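Local atomic coordinates of putative prolyl-tRNA synthetase (Leishmania major, PDB entry 5XIL), a protein that probably attaches L-proline to its cognate tRNA(Pro) at the expense of ATP, as a class II aminoacyl-tRNA synthetase. Residues P193-F205 / M472-P484. Residues are numbered along the deposited sequence; the frame is centred on the assembly and turned at random.
Sequences PVVRGRKTEKEKF and MGAKTLCIPFEQP
A short antiparallel bridge joins strand 195-198 of the class II catalytic core to strand 475-480 of the zinc-binding C-terminal domain, Gly197 facing Pro480 and Arg198 facing Ile479. The Arg198–Ile479 pair is bonded both ways: Arg198 N donates to Ile479 O at 2.9 Å, and Ile479 N to Arg198 O at 2.8 Å, nearly straight at 177°. Beyond Pro480, Phe481 N reaches Arg196 O at 3.0 Å, and a water links the same carbonyl to Glu482 N. With chi1 at -66°, CG of Phe481 stands anti to its carbonyl carbon and the ring folds back over the glycine; Gly197 CA sits above its centre, 3.7 Å from the centroid, in a CH-pi contact. On Val195, CG1 lies against Cys478 SG at 3.6 Å and also meets Pro480 CB.

Past the bridge the two segments separate, and a water accepts from Thr476 N and donates to Glu203 OE2. Thr200 OG1 and Thr476 OG1 lie tip to tip, 3.3 Å apart, each hydrogen-bonded to Glu444 OE2. Glu203 and Lys475 cross at about a right angle in a salt bridge, Lys475 NZ meeting Glu203 OE1 on the syn side at 3.2 Å. Lys199 NZ, salt-bridged to Glu215, adds a weak hydrogen bond to Leu477 O. At a classic beta bulge, Leu477 and Cys478 together oppose Leu507 of strand 504-509, beside this antiparallel pairing of catalytic-core and C-terminal-domain strands, whose short axes cross at 88°.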
# COMPACT_ATOMS: atom_id res chain seq x y z
N PRO A 193 24.32 -1.86 -3.02
CA PRO A 193 25.03 -1.94 -1.80
C PRO A 193 25.01 -0.58 -1.08
O PRO A 193 24.93 0.46 -1.72
CB PRO A 193 26.44 -2.28 -2.23
CG PRO A 193 26.60 -1.60 -3.55
CD PRO A 193 25.22 -1.77 -4.18
N VAL A 194 25.19 -0.64 0.23
CA VAL A 194 25.11 0.56 1.03
C VAL A 194 26.24 0.56 2.04
O VAL A 194 26.76 -0.53 2.41
CB VAL A 194 23.75 0.69 1.76
CG1 VAL A 194 22.62 0.69 0.80
CG2 VAL A 194 23.56 -0.38 2.83
N VAL A 195 26.53 1.75 2.56
CA VAL A 195 27.35 1.90 3.79
C VAL A 195 26.49 2.34 4.97
O VAL A 195 25.98 3.44 4.97
CB VAL A 195 28.54 2.91 3.57
CG1 VAL A 195 29.32 3.12 4.86
CG2 VAL A 195 29.47 2.32 2.52
N ARG A 196 26.27 1.46 5.94
CA ARG A 196 25.55 1.84 7.17
C ARG A 196 26.48 2.65 8.01
O ARG A 196 27.62 2.22 8.26
CB ARG A 196 25.18 0.57 7.95
CG ARG A 196 24.22 -0.38 7.24
CD ARG A 196 24.43 -1.79 7.80
NE ARG A 196 23.48 -2.79 7.31
CZ ARG A 196 23.52 -3.41 6.16
NH1 ARG A 196 24.45 -3.12 5.31
NH2 ARG A 196 22.64 -4.39 5.92
N GLY A 197 26.01 3.78 8.53
CA GLY A 197 26.87 4.59 9.42
C GLY A 197 26.08 5.69 10.12
O GLY A 197 24.85 5.72 10.08
N ARG A 198 26.82 6.53 10.83
CA ARG A 198 26.25 7.62 11.57
C ARG A 198 26.68 8.94 10.95
O ARG A 198 27.86 9.14 10.57
CB ARG A 198 26.72 7.58 13.02
CG ARG A 198 25.95 8.50 13.93
CD ARG A 198 26.50 8.58 15.36
NE ARG A 198 27.96 8.62 15.47
CZ ARG A 198 28.74 7.58 15.77
NH1 ARG A 198 28.23 6.36 15.94
NH2 ARG A 198 30.06 7.76 15.85
N LYS A 199 25.76 9.87 10.85
CA LYS A 199 26.10 11.15 10.36
C LYS A 199 27.01 11.88 11.38
O LYS A 199 26.91 11.63 12.60
CB LYS A 199 24.89 12.01 10.05
CG LYS A 199 24.01 11.51 8.91
CD LYS A 199 24.68 11.67 7.57
CE LYS A 199 23.60 11.69 6.50
NZ LYS A 199 24.21 11.71 5.14
N THR A 200 27.92 12.70 10.88
CA THR A 200 28.62 13.64 11.81
C THR A 200 27.63 14.61 12.47
O THR A 200 26.49 14.87 11.97
CB THR A 200 29.71 14.47 11.08
OG1 THR A 200 29.07 15.33 10.14
CG2 THR A 200 30.70 13.56 10.40
N GLU A 201 28.09 15.25 13.54
CA GLU A 201 27.31 16.37 14.13
C GLU A 201 26.85 17.38 13.12
O GLU A 201 25.69 17.82 13.12
CB GLU A 201 28.13 17.07 15.24
CG GLU A 201 28.16 16.33 16.54
CD GLU A 201 26.81 16.26 17.23
OE1 GLU A 201 26.07 17.25 17.34
OE2 GLU A 201 26.51 15.17 17.74
N LYS A 202 27.75 17.77 12.21
CA LYS A 202 27.42 18.76 11.18
C LYS A 202 26.29 18.25 10.25
O LYS A 202 25.42 18.96 9.82
CB LYS A 202 28.69 19.06 10.31
CG LYS A 202 28.45 20.07 9.19
CD LYS A 202 29.74 20.39 8.43
CE LYS A 202 29.58 21.46 7.33
NZ LYS A 202 30.85 21.92 6.56
N GLU A 203 26.30 16.97 9.94
CA GLU A 203 25.38 16.47 8.91
C GLU A 203 24.10 15.81 9.41
O GLU A 203 23.26 15.41 8.63
CB GLU A 203 26.13 15.45 8.02
CG GLU A 203 27.25 16.10 7.22
CD GLU A 203 26.77 16.99 6.10
OE1 GLU A 203 25.73 16.71 5.48
OE2 GLU A 203 27.54 17.89 5.76
N LYS A 204 23.93 15.71 10.71
CA LYS A 204 22.71 15.13 11.24
C LYS A 204 21.49 16.00 11.06
O LYS A 204 21.57 17.19 10.74
CB LYS A 204 22.88 14.83 12.71
CG LYS A 204 22.86 16.06 13.59
CD LYS A 204 23.17 15.65 15.01
CE LYS A 204 22.67 16.68 16.02
NZ LYS A 204 23.18 16.37 17.40
N PHE A 205 20.36 15.40 11.30
CA PHE A 205 19.10 16.15 11.35
C PHE A 205 19.15 17.06 12.57
O PHE A 205 19.34 16.59 13.72
CB PHE A 205 17.94 15.21 11.45
CG PHE A 205 16.61 15.90 11.69
CD1 PHE A 205 16.27 17.07 10.98
CD2 PHE A 205 15.76 15.46 12.65
CE1 PHE A 205 15.05 17.73 11.22
CE2 PHE A 205 14.53 16.09 12.87
CZ PHE A 205 14.19 17.24 12.18
N MET A 472 31.81 20.84 -5.80
CA MET A 472 33.10 20.16 -5.85
C MET A 472 33.73 19.92 -4.52
O MET A 472 34.66 19.06 -4.43
CB MET A 472 34.09 20.88 -6.79
CG MET A 472 33.59 20.98 -8.21
SD MET A 472 33.28 19.38 -8.99
CE MET A 472 32.09 19.83 -10.26
N GLY A 473 33.24 20.57 -3.44
CA GLY A 473 33.81 20.29 -2.14
C GLY A 473 33.35 18.91 -1.67
O GLY A 473 32.23 18.55 -1.98
N ALA A 474 34.16 18.18 -0.90
CA ALA A 474 33.75 16.92 -0.32
C ALA A 474 33.14 17.13 1.07
O ALA A 474 33.77 17.74 1.95
CB ALA A 474 34.93 16.03 -0.17
N LYS A 475 31.97 16.54 1.31
CA LYS A 475 31.42 16.56 2.65
C LYS A 475 31.64 15.23 3.29
O LYS A 475 32.10 14.28 2.59
CB LYS A 475 29.93 16.90 2.59
CG LYS A 475 29.06 15.91 1.84
CD LYS A 475 27.69 16.57 1.89
CE LYS A 475 26.56 15.64 1.91
NZ LYS A 475 25.38 16.48 2.32
N THR A 476 31.26 15.09 4.57
CA THR A 476 31.22 13.78 5.14
C THR A 476 29.86 13.16 4.71
O THR A 476 28.82 13.84 4.59
CB THR A 476 31.35 13.70 6.64
OG1 THR A 476 30.34 14.48 7.24
CG2 THR A 476 32.75 14.19 7.12
N LEU A 477 29.96 11.90 4.41
CA LEU A 477 28.83 11.05 4.08
C LEU A 477 28.35 10.28 5.34
O LEU A 477 27.21 10.45 5.75
CB LEU A 477 29.15 10.15 2.89
CG LEU A 477 29.67 10.86 1.65
CD1 LEU A 477 30.00 9.79 0.62
CD2 LEU A 477 28.66 11.81 1.04
N CYS A 478 29.23 9.55 6.01
CA CYS A 478 28.91 8.94 7.29
C CYS A 478 30.19 8.47 7.90
O CYS A 478 31.22 8.30 7.20
CB CYS A 478 27.94 7.76 7.20
SG CYS A 478 28.63 6.32 6.41
N ILE A 479 30.11 8.22 9.20
CA ILE A 479 31.11 7.45 9.91
C ILE A 479 30.61 6.01 9.83
O ILE A 479 29.58 5.70 10.43
CB ILE A 479 31.20 7.81 11.40
CG1 ILE A 479 31.50 9.27 11.50
CG2 ILE A 479 32.37 7.06 12.03
CD1 ILE A 479 30.78 9.98 12.59
N PRO A 480 31.28 5.16 9.03
CA PRO A 480 30.79 3.79 8.84
C PRO A 480 30.85 2.96 10.11
O PRO A 480 31.83 3.04 10.85
CB PRO A 480 31.72 3.21 7.78
CG PRO A 480 32.43 4.32 7.21
CD PRO A 480 32.42 5.47 8.14
N PHE A 481 29.81 2.17 10.36
CA PHE A 481 29.81 1.28 11.50
C PHE A 481 30.89 0.21 11.31
O PHE A 481 31.50 -0.20 12.26
CB PHE A 481 28.43 0.63 11.69
CG PHE A 481 27.33 1.60 12.06
CD1 PHE A 481 27.55 2.60 12.95
CD2 PHE A 481 26.05 1.43 11.60
CE1 PHE A 481 26.59 3.51 13.30
CE2 PHE A 481 25.04 2.32 11.96
CZ PHE A 481 25.32 3.37 12.80
N GLU A 482 31.14 -0.19 10.07
CA GLU A 482 32.19 -1.16 9.76
C GLU A 482 33.44 -0.36 9.47
O GLU A 482 33.55 0.20 8.39
CB GLU A 482 31.79 -2.01 8.54
CG GLU A 482 32.81 -3.08 8.14
CD GLU A 482 32.21 -4.17 7.26
OE1 GLU A 482 31.65 -3.85 6.18
OE2 GLU A 482 32.27 -5.34 7.67
N GLN A 483 34.35 -0.26 10.44
CA GLN A 483 35.60 0.45 10.30
C GLN A 483 36.72 -0.46 9.78
O GLN A 483 36.67 -1.64 10.00
CB GLN A 483 36.04 1.00 11.65
CG GLN A 483 35.16 2.10 12.17
CD GLN A 483 35.50 3.43 11.61
OE1 GLN A 483 36.63 3.89 11.73
NE2 GLN A 483 34.52 4.10 11.02
N PRO A 484 37.67 0.09 9.05
CA PRO A 484 38.89 -0.65 8.64
C PRO A 484 39.58 -1.34 9.81
O PRO A 484 39.54 -0.84 10.92
CB PRO A 484 39.82 0.47 8.18
CG PRO A 484 38.92 1.55 7.75
CD PRO A 484 37.71 1.50 8.63
O HOH W 1 29.32 0.27 7.68
O HOH W 2 26.20 13.57 4.79
O HOH W 3 28.19 12.70 7.91
O HOH W 4 30.30 17.46 5.96